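Local structure of glycerol dehydratase (Clostridium butyricum, 1R8W) at residues L376-W381 and P403-D408; F450-R455 and S650-T655; N737-K742 and L757-A762. The protein probably acts as a glycyl-radical lyase of the pyruvate formate-lyase-like family, removing water from glycerol. All blocks are in the same frame, centred on the assembly; numbering follows the deposited sequence.

Followed from the N terminus, the three contacts come in series, with no nesting and no crossing. Contact 1 closes the short excursion through helix 386-397 and pairs strands 375-380 and 404-407 of a six-stranded mixed sheet. Contact 2 spans the longest interval, 194 residues, and brings the end of strand 449-452, in the other large sheet, against the loop after helix 644-650. Contact 3 closes a 14-residue connection that includes helix 741-749 and joins strand 733-738 to strand 758-760. Contacts 1 and 3 touch, Ala404 CB lying 3.4 Å from Arg760 NH2, and strand 733-738 is the neighbour of strand 404-407. Contact 2 stands apart, with centres about 30 Å from contact 1 and 26 Å from contact 3.

Contact 1 of 3, residues L376-W381 and P403-D408; sequences LSVRIW and PAYYND
Asp408 OD2 takes a short hydrogen bond from Arg379 NH2 at 2.6 Å and a weak one from Arg379 NE, while Asp408 OD1 receives NE at 2.9 Å. The guanidinium thus grips the carboxylate side-on through two nitrogens. The grip is twisted, the two planes standing 54° apart: OD2 lies in the guanidinium plane, yet NH2 reaches it from above the carboxylate. A bend at chi3 (50°) turns the arginine chain toward its partner. Tyr428 OH also holds OD1, and NH2 has a second acceptor in Arg426 O, so the buried ion pair is fixed from several sides. Behind it runs a parallel ladder: Val378 N meets Ala404 O at 2.9 Å, Tyr406 N returns to Val378 O at 3.1 Å, and Asp408 N closes on Ile380 O. Strands 375-380 and 404-407, linked by helix 386-397, form a beta-alpha-beta unit of the sheet. On the face toward that helix, beta-branched Val378 and Ile380 both meet the CD2 side of the Tyr405 ring. Ile380 CD1 touches the ring edge at CD2 (3.2 Å), and Val378 CG2 comes to the same CD2 at 3.5 Å, the valine and tyrosine side chains pointing the same way; the tyrosine hydroxyl bonds Thr396. On the other face, Tyr406 turns a ring edge to small Ser377, CE1 lying 3.3 Å from CB, and its hydroxyl reaches Cys433 O.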
loop_
_atom_site.group_PDB
_atom_site.type_symbol
_atom_site.label_atom_id
_atom_site.label_comp_id
_atom_site.label_asym_id
_atom_site.label_seq_id
_atom_site.Cartn_x
_atom_site.Cartn_y
_atom_site.Cartn_z
ATOM N N LEU A 376 25.903 -15.420 24.605
ATOM C CA LEU A 376 27.228 -15.726 24.072
ATOM C C LEU A 376 27.288 -17.085 23.364
ATOM O O LEU A 376 26.754 -18.081 23.858
ATOM C CB LEU A 376 28.262 -15.661 25.203
ATOM C CG LEU A 376 29.736 -15.699 24.798
ATOM C CD1 LEU A 376 30.022 -14.591 23.801
ATOM C CD2 LEU A 376 30.606 -15.536 26.032
ATOM N N SER A 377 27.946 -17.111 22.206
ATOM C CA SER A 377 28.065 -18.325 21.399
ATOM C C SER A 377 29.439 -18.409 20.759
ATOM O O SER A 377 30.115 -17.399 20.592
ATOM C CB SER A 377 27.028 -18.320 20.271
ATOM O OG SER A 377 25.742 -17.955 20.735
ATOM N N VAL A 378 29.847 -19.614 20.386
ATOM C CA VAL A 378 31.134 -19.787 19.738
ATOM C C VAL A 378 30.941 -20.652 18.509
ATOM O O VAL A 378 30.104 -21.557 18.492
ATOM C CB VAL A 378 32.185 -20.461 20.665
ATOM C CG1 VAL A 378 32.370 -19.640 21.932
ATOM C CG2 VAL A 378 31.758 -21.874 21.005
ATOM N N ARG A 379 31.705 -20.351 17.469
ATOM C CA ARG A 379 31.632 -21.127 16.250
ATOM C C ARG A 379 32.744 -22.149 16.288
ATOM O O ARG A 379 33.879 -21.846 16.656
ATOM C CB ARG A 379 31.771 -20.225 15.025
ATOM C CG ARG A 379 30.470 -19.565 14.630
ATOM C CD ARG A 379 30.637 -18.672 13.422
ATOM N NE ARG A 379 31.328 -19.360 12.339
ATOM C CZ ARG A 379 31.555 -18.826 11.148
ATOM N NH1 ARG A 379 31.133 -17.594 10.890
ATOM N NH2 ARG A 379 32.228 -19.507 10.227
ATOM N N ILE A 380 32.410 -23.372 15.913
ATOM C CA ILE A 380 33.387 -24.440 15.915
ATOM C C ILE A 380 33.454 -25.129 14.570
ATOM O O ILE A 380 32.428 -25.408 13.954
ATOM C CB ILE A 380 33.044 -25.456 17.018
ATOM C CG1 ILE A 380 33.335 -24.819 18.379
ATOM C CG2 ILE A 380 33.823 -26.745 16.823
ATOM C CD1 ILE A 380 32.956 -25.675 19.534
ATOM N N TRP A 381 34.672 -25.372 14.102
ATOM C CA TRP A 381 34.871 -26.053 12.835
ATOM C C TRP A 381 36.100 -26.938 12.929
ATOM O O TRP A 381 36.806 -26.905 13.931
ATOM C CB TRP A 381 35.006 -25.054 11.683
ATOM C CG TRP A 381 36.259 -24.242 11.665
ATOM C CD1 TRP A 381 36.659 -23.319 12.588
ATOM C CD2 TRP A 381 37.233 -24.211 10.616
ATOM N NE1 TRP A 381 37.821 -22.708 12.174
ATOM C CE2 TRP A 381 38.193 -23.238 10.965
ATOM C CE3 TRP A 381 37.384 -24.910 9.410
ATOM C CZ2 TRP A 381 39.292 -22.943 10.147
ATOM C CZ3 TRP A 381 38.473 -24.618 8.597
ATOM C CH2 TRP A 381 39.413 -23.643 8.969
ATOM N N PRO A 403 28.897 -21.091 26.880
ATOM C CA PRO A 403 28.301 -20.469 25.701
ATOM C C PRO A 403 27.598 -21.539 24.874
ATOM O O PRO A 403 27.758 -22.724 25.130
ATOM C CB PRO A 403 29.515 -19.924 24.980
ATOM C CG PRO A 403 30.472 -21.076 25.140
ATOM C CD PRO A 403 30.293 -21.476 26.602
ATOM N N ALA A 404 26.817 -21.128 23.886
ATOM C CA ALA A 404 26.167 -22.101 23.027
ATOM C C ALA A 404 27.198 -22.428 21.940
ATOM O O ALA A 404 27.976 -21.558 21.531
ATOM C CB ALA A 404 24.906 -21.508 22.418
ATOM N N TYR A 405 27.224 -23.680 21.490
ATOM C CA TYR A 405 28.172 -24.097 20.460
ATOM C C TYR A 405 27.470 -24.345 19.142
ATOM O O TYR A 405 26.388 -24.930 19.117
ATOM C CB TYR A 405 28.902 -25.370 20.883
ATOM C CG TYR A 405 29.711 -25.226 22.152
ATOM C CD1 TYR A 405 29.092 -25.231 23.404
ATOM C CD2 TYR A 405 31.096 -25.091 22.103
ATOM C CE1 TYR A 405 29.835 -25.110 24.574
ATOM C CE2 TYR A 405 31.849 -24.967 23.265
ATOM C CZ TYR A 405 31.210 -24.979 24.496
ATOM O OH TYR A 405 31.951 -24.874 25.647
ATOM N N TYR A 406 28.088 -23.895 18.053
ATOM C CA TYR A 406 27.526 -24.063 16.716
ATOM C C TYR A 406 28.529 -24.686 15.760
ATOM O O TYR A 406 29.693 -24.280 15.716
ATOM C CB TYR A 406 27.044 -22.724 16.172
ATOM C CG TYR A 406 25.979 -22.117 17.036
ATOM C CD1 TYR A 406 26.310 -21.319 18.129
ATOM C CD2 TYR A 406 24.633 -22.383 16.797
ATOM C CE1 TYR A 406 25.322 -20.804 18.965
ATOM C CE2 TYR A 406 23.641 -21.876 17.627
ATOM C CZ TYR A 406 23.988 -21.090 18.708
ATOM O OH TYR A 406 23.004 -20.604 19.542
ATOM N N ASN A 407 28.058 -25.661 14.986
ATOM C CA ASN A 407 28.905 -26.395 14.052
ATOM C C ASN A 407 28.964 -25.844 12.626
ATOM O O ASN A 407 28.023 -25.999 11.838
ATOM C CB ASN A 407 28.463 -27.864 14.043
ATOM C CG ASN A 407 29.310 -28.727 13.135
ATOM O OD1 ASN A 407 30.484 -28.443 12.906
ATOM N ND2 ASN A 407 28.719 -29.801 12.624
ATOM N N ASP A 408 30.091 -25.210 12.309
ATOM C CA ASP A 408 30.334 -24.625 10.992
ATOM C C ASP A 408 30.256 -25.679 9.900
ATOM O O ASP A 408 29.817 -25.392 8.786
ATOM C CB ASP A 408 31.731 -24.005 10.936
ATOM C CG ASP A 408 31.793 -22.623 11.546
ATOM O OD1 ASP A 408 30.908 -22.268 12.357
ATOM O OD2 ASP A 408 32.752 -21.892 11.213
#

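Contact 2 of 3, residues F450-R455 and S650-T655; sequences FFNLAR and SLTGAT
Leu651 meets Arg455 through its backbone, the carbonyl oxygen Leu651 O lying 3.6 Å from Arg455 NE. This is an oblique approach to the guanidinium, whose firm partner is elsewhere: NH2 forms a salt bridge with Asp466. A bend at chi2 (76°) carries the arginine chain along Thr652, the two side chains running past each other in opposite directions.

Thr652 makes the central contact, and each of its two branches has a job. The hydroxyl OG1 accepts a hydrogen bond from Asn452 ND2 at 3.2 Å, tilted 25° from the amide plane, and also bonds Phe648 O, which lies in the preceding helix. The methyl CG2 packs on Ala454 CB at 4.1 Å, a place where a short side chain lets the loop lie close to the first turn of the helix. Asparagine suits its own position because its amide has two ends to spend. While ND2 holds the threonine, OD1 caps helix 453-461 by accepting from Arg455 N at 3.0 Å, with the donor well above the amide plane. Bonds at both ends fix the rotation of this buried amide.

Gly653 continues the loop, its N bonded to Glu458. Thr655 then returns toward the helix start, and its methyl CG2 approaches Ala454 O at 4.4 Å; its hydroxyl turns to Asp657 and Arg659.

The contact therefore lies where strand 449-452 passes into helix 453-461. Strand 543-551 pairs with that strand on one side and strand 152-153 on the other, Phe648 of helix 644-650 packs against Asn452, and Ile556 of helix 553-569 against Ala454.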
loop_
_atom_site.group_PDB
_atom_site.type_symbol
_atom_site.label_atom_id
_atom_site.label_comp_id
_atom_site.label_asym_id
_atom_site.label_seq_id
_atom_site.Cartn_x
_atom_site.Cartn_y
_atom_site.Cartn_z
ATOM N N PHE A 450 5.533 -20.994 16.162
ATOM C CA PHE A 450 5.839 -22.199 16.929
ATOM C C PHE A 450 4.736 -23.176 16.575
ATOM O O PHE A 450 3.551 -22.854 16.684
ATOM C CB PHE A 450 5.818 -21.940 18.434
ATOM C CG PHE A 450 7.068 -21.303 18.956
ATOM C CD1 PHE A 450 7.023 -20.065 19.589
ATOM C CD2 PHE A 450 8.297 -21.941 18.817
ATOM C CE1 PHE A 450 8.190 -19.469 20.078
ATOM C CE2 PHE A 450 9.469 -21.355 19.301
ATOM C CZ PHE A 450 9.418 -20.117 19.931
ATOM N N PHE A 451 5.134 -24.365 16.143
ATOM C CA PHE A 451 4.200 -25.403 15.726
ATOM C C PHE A 451 4.293 -26.596 16.687
ATOM O O PHE A 451 5.390 -27.106 16.951
ATOM C CB PHE A 451 4.555 -25.836 14.302
ATOM C CG PHE A 451 3.529 -26.713 13.653
ATOM C CD1 PHE A 451 2.518 -26.161 12.879
ATOM C CD2 PHE A 451 3.589 -28.097 13.796
ATOM C CE1 PHE A 451 1.582 -26.978 12.248
ATOM C CE2 PHE A 451 2.656 -28.921 13.170
ATOM C CZ PHE A 451 1.654 -28.362 12.395
ATOM N N ASN A 452 3.146 -27.032 17.205
ATOM C CA ASN A 452 3.108 -28.153 18.142
ATOM C C ASN A 452 2.989 -29.489 17.405
ATOM O O ASN A 452 1.905 -29.871 16.964
ATOM C CB ASN A 452 1.930 -27.988 19.104
ATOM C CG ASN A 452 1.982 -28.966 20.262
ATOM O OD1 ASN A 452 2.394 -30.119 20.099
ATOM N ND2 ASN A 452 1.552 -28.517 21.438
ATOM N N LEU A 453 4.109 -30.196 17.281
ATOM C CA LEU A 453 4.141 -31.479 16.586
ATOM C C LEU A 453 3.362 -32.588 17.298
ATOM O O LEU A 453 2.708 -33.399 16.652
ATOM C CB LEU A 453 5.595 -31.917 16.380
ATOM C CG LEU A 453 6.498 -30.980 15.562
ATOM C CD1 LEU A 453 7.948 -31.420 15.715
ATOM C CD2 LEU A 453 6.081 -30.979 14.094
ATOM N N ALA A 454 3.434 -32.624 18.626
ATOM C CA ALA A 454 2.731 -33.642 19.405
ATOM C C ALA A 454 1.228 -33.541 19.173
ATOM O O ALA A 454 0.509 -34.541 19.172
ATOM C CB ALA A 454 3.044 -33.468 20.885
ATOM N N ARG A 455 0.767 -32.316 18.967
ATOM C CA ARG A 455 -0.641 -32.038 18.737
ATOM C C ARG A 455 -1.151 -32.718 17.463
ATOM O O ARG A 455 -2.318 -33.088 17.373
ATOM C CB ARG A 455 -0.829 -30.528 18.638
ATOM C CG ARG A 455 -2.214 -30.046 18.936
ATOM C CD ARG A 455 -2.513 -30.043 20.420
ATOM N NE ARG A 455 -3.804 -29.408 20.646
ATOM C CZ ARG A 455 -4.970 -29.919 20.260
ATOM N NH1 ARG A 455 -5.016 -31.088 19.641
ATOM N NH2 ARG A 455 -6.091 -29.240 20.457
ATOM N N SER A 650 0.949 -28.184 28.224
ATOM C CA SER A 650 -0.288 -28.042 28.982
ATOM C C SER A 650 -1.529 -28.049 28.099
ATOM O O SER A 650 -2.645 -28.208 28.597
ATOM C CB SER A 650 -0.261 -26.758 29.814
ATOM O OG SER A 650 -0.286 -25.610 28.990
ATOM N N LEU A 651 -1.339 -27.889 26.793
ATOM C CA LEU A 651 -2.459 -27.882 25.857
ATOM C C LEU A 651 -2.566 -29.174 25.056
ATOM O O LEU A 651 -3.428 -29.303 24.183
ATOM C CB LEU A 651 -2.330 -26.704 24.887
ATOM C CG LEU A 651 -2.404 -25.293 25.478
ATOM C CD1 LEU A 651 -2.145 -24.256 24.387
ATOM C CD2 LEU A 651 -3.769 -25.090 26.107
ATOM N N THR A 652 -1.696 -30.132 25.350
ATOM C CA THR A 652 -1.695 -31.399 24.625
ATOM C C THR A 652 -2.139 -32.576 25.496
ATOM O O THR A 652 -1.661 -32.744 26.617
ATOM C CB THR A 652 -0.294 -31.698 24.081
ATOM O OG1 THR A 652 0.261 -30.502 23.518
ATOM C CG2 THR A 652 -0.357 -32.773 23.013
ATOM N N GLY A 653 -3.051 -33.389 24.976
ATOM C CA GLY A 653 -3.520 -34.535 25.730
ATOM C C GLY A 653 -2.432 -35.581 25.918
ATOM O O GLY A 653 -1.272 -35.355 25.565
ATOM N N ALA A 654 -2.797 -36.729 26.486
ATOM C CA ALA A 654 -1.838 -37.807 26.697
ATOM C C ALA A 654 -1.385 -38.288 25.330
ATOM O O ALA A 654 -2.172 -38.320 24.381
ATOM C CB ALA A 654 -2.485 -38.950 27.470
ATOM N N THR A 655 -0.118 -38.659 25.227
ATOM C CA THR A 655 0.427 -39.130 23.966
ATOM C C THR A 655 0.933 -40.581 24.035
ATOM O O THR A 655 1.277 -41.085 25.108
ATOM C CB THR A 655 1.552 -38.181 23.490
ATOM O OG1 THR A 655 2.292 -37.705 24.621
ATOM C CG2 THR A 655 0.965 -36.995 22.751
#

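Contact 3 of 3, residues N737-K742 and L757-A762; sequences NVIDKK and LIVRVA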
loop_
_atom_site.group_PDB
_atom_site.type_symbol
_atom_site.label_atom_id
_atom_site.label_comp_id
_atom_site.label_asym_id
_atom_site.label_seq_id
_atom_site.Cartn_x
_atom_site.Cartn_y
_atom_site.Cartn_z
ATOM N N ASN A 737 24.036 -27.118 30.630
ATOM C CA ASN A 737 23.738 -26.584 31.943
ATOM C C ASN A 737 24.683 -27.412 32.822
ATOM O O ASN A 737 24.793 -28.627 32.646
ATOM C CB ASN A 737 22.292 -26.869 32.358
ATOM C CG ASN A 737 21.403 -25.641 32.280
ATOM O OD1 ASN A 737 21.798 -24.545 32.676
ATOM N ND2 ASN A 737 20.186 -25.824 31.785
ATOM N N VAL A 738 25.394 -26.759 33.732
ATOM C CA VAL A 738 26.308 -27.452 34.631
ATOM C C VAL A 738 25.939 -26.928 36.002
ATOM O O VAL A 738 26.512 -25.953 36.474
ATOM C CB VAL A 738 27.784 -27.102 34.333
ATOM C CG1 VAL A 738 28.699 -27.814 35.317
ATOM C CG2 VAL A 738 28.137 -27.503 32.916
ATOM N N ILE A 739 24.969 -27.568 36.639
ATOM C CA ILE A 739 24.524 -27.103 37.937
ATOM C C ILE A 739 24.040 -28.218 38.859
ATOM O O ILE A 739 23.592 -29.276 38.407
ATOM C CB ILE A 739 23.395 -26.075 37.758
ATOM C CG1 ILE A 739 23.152 -25.336 39.070
ATOM C CG2 ILE A 739 22.126 -26.774 37.286
ATOM C CD1 ILE A 739 22.173 -24.210 38.947
ATOM N N ASP A 740 24.131 -27.963 40.159
ATOM C CA ASP A 740 23.706 -28.927 41.165
ATOM C C ASP A 740 22.212 -28.762 41.448
ATOM O O ASP A 740 21.733 -27.654 41.692
ATOM C CB ASP A 740 24.510 -28.718 42.454
ATOM C CG ASP A 740 24.322 -29.847 43.447
ATOM O OD1 ASP A 740 23.177 -30.055 43.909
ATOM O OD2 ASP A 740 25.323 -30.530 43.760
ATOM N N LYS A 741 21.485 -29.872 41.419
ATOM C CA LYS A 741 20.046 -29.868 41.655
ATOM C C LYS A 741 19.644 -29.166 42.955
ATOM O O LYS A 741 18.632 -28.464 43.010
ATOM C CB LYS A 741 19.532 -31.308 41.665
ATOM C CG LYS A 741 18.024 -31.431 41.600
ATOM C CD LYS A 741 17.598 -32.886 41.664
ATOM C CE LYS A 741 16.084 -33.017 41.641
ATOM N NZ LYS A 741 15.654 -34.419 41.922
ATOM N N LYS A 742 20.441 -29.357 44.000
ATOM C CA LYS A 742 20.169 -28.756 45.303
ATOM C C LYS A 742 20.115 -27.231 45.257
ATOM O O LYS A 742 19.329 -26.615 45.976
ATOM C CB LYS A 742 21.234 -29.200 46.305
ATOM C CG LYS A 742 21.378 -30.704 46.384
ATOM C CD LYS A 742 22.631 -31.120 47.134
ATOM C CE LYS A 742 22.795 -32.638 47.093
ATOM N NZ LYS A 742 23.984 -33.101 47.863
ATOM N N LEU A 757 21.644 -16.237 40.418
ATOM C CA LEU A 757 21.710 -17.584 39.867
ATOM C C LEU A 757 21.195 -17.587 38.428
ATOM O O LEU A 757 20.007 -17.373 38.187
ATOM C CB LEU A 757 20.860 -18.541 40.708
ATOM C CG LEU A 757 20.631 -19.932 40.115
ATOM C CD1 LEU A 757 21.944 -20.695 40.063
ATOM C CD2 LEU A 757 19.606 -20.679 40.950
ATOM N N ILE A 758 22.091 -17.828 37.477
ATOM C CA ILE A 758 21.711 -17.859 36.070
ATOM C C ILE A 758 21.666 -19.298 35.583
ATOM O O ILE A 758 22.537 -20.101 35.920
ATOM C CB ILE A 758 22.714 -17.064 35.191
ATOM C CG1 ILE A 758 22.731 -15.593 35.610
ATOM C CG2 ILE A 758 22.319 -17.170 33.725
ATOM C CD1 ILE A 758 21.375 -14.914 35.506
ATOM N N VAL A 759 20.651 -19.621 34.788
ATOM C CA VAL A 759 20.492 -20.971 34.259
ATOM C C VAL A 759 20.075 -20.954 32.783
ATOM O O VAL A 759 19.471 -19.990 32.309
ATOM C CB VAL A 759 19.459 -21.765 35.115
ATOM C CG1 VAL A 759 18.336 -22.312 34.252
ATOM C CG2 VAL A 759 20.160 -22.890 35.841
ATOM N N ARG A 760 20.402 -22.026 32.064
ATOM C CA ARG A 760 20.077 -22.138 30.646
ATOM C C ARG A 760 18.673 -22.683 30.421
ATOM O O ARG A 760 18.339 -23.761 30.912
ATOM C CB ARG A 760 21.075 -23.065 29.954
ATOM C CG ARG A 760 21.087 -22.943 28.445
ATOM C CD ARG A 760 21.568 -21.551 28.038
ATOM N NE ARG A 760 21.877 -21.475 26.618
ATOM C CZ ARG A 760 22.332 -20.391 26.003
ATOM N NH1 ARG A 760 22.536 -19.268 26.678
ATOM N NH2 ARG A 760 22.585 -20.436 24.704
ATOM N N VAL A 761 17.847 -21.946 29.687
ATOM C CA VAL A 761 16.492 -22.416 29.396
ATOM C C VAL A 761 16.567 -23.204 28.083
ATOM O O VAL A 761 16.673 -24.423 28.102
ATOM C CB VAL A 761 15.482 -21.239 29.267
ATOM C CG1 VAL A 761 14.075 -21.779 29.049
ATOM C CG2 VAL A 761 15.511 -20.384 30.521
ATOM N N ALA A 762 16.535 -22.504 26.951
ATOM C CA ALA A 762 16.626 -23.150 25.641
ATOM C C ALA A 762 17.086 -22.133 24.597
ATOM O O ALA A 762 16.272 -21.404 24.017
ATOM C CB ALA A 762 15.277 -23.745 25.243
#
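Asn737 and Arg760 share two hydrogen bonds, in which a side-chain amide binds the backbone of a single residue. Arg760 N donates to Asn737 OD1 over 2.9 Å, in the plane of the amide carbonyl and on a lone pair. Asn737 ND2 donates to Arg760 O, also over 2.9 Å and equally straight, with the acceptor close to the plane of the amide. Asparagine suits the place because its acceptor and donor sit side by side and match the N-H and C=O of one strand residue. Its chi1 of -105° is away from the staggered values, and the paired bonds may help to hold it there. The amide also lies against the first carbon of the arginine side chain, OD1 being 3.2 Å from Arg760 CB.

The apolar part centres on Ile739. With CG1 anti to the backbone N (chi1 -166°) and the chain extended beyond it, the terminal methyl CD1 reaches segment 757-762. There it meets Leu757 CD1 at 3.7 Å and Val759 CG2 at 3.9 Å, crossing both side chains at about a right angle. Branched aliphatic residues suit this surface, which Leu744 of helix 741-749 also covers.

Capping supplies the third kind of interaction. Asp740, at the N-cap of that helix, accepts from Lys742 N at 2.8 Å with its anti lone pair.

Strand 758-760 pairs antiparallel with strand 765-767 in a hairpin whose turn carries Gly763, the predicted glycyl-radical site, and Arg760 NH1 reaches across to Ser765. Asn737 thus ties this hairpin to strand 733-738, itself paired with strand 702-705, while helix 773-781 packs against Val759.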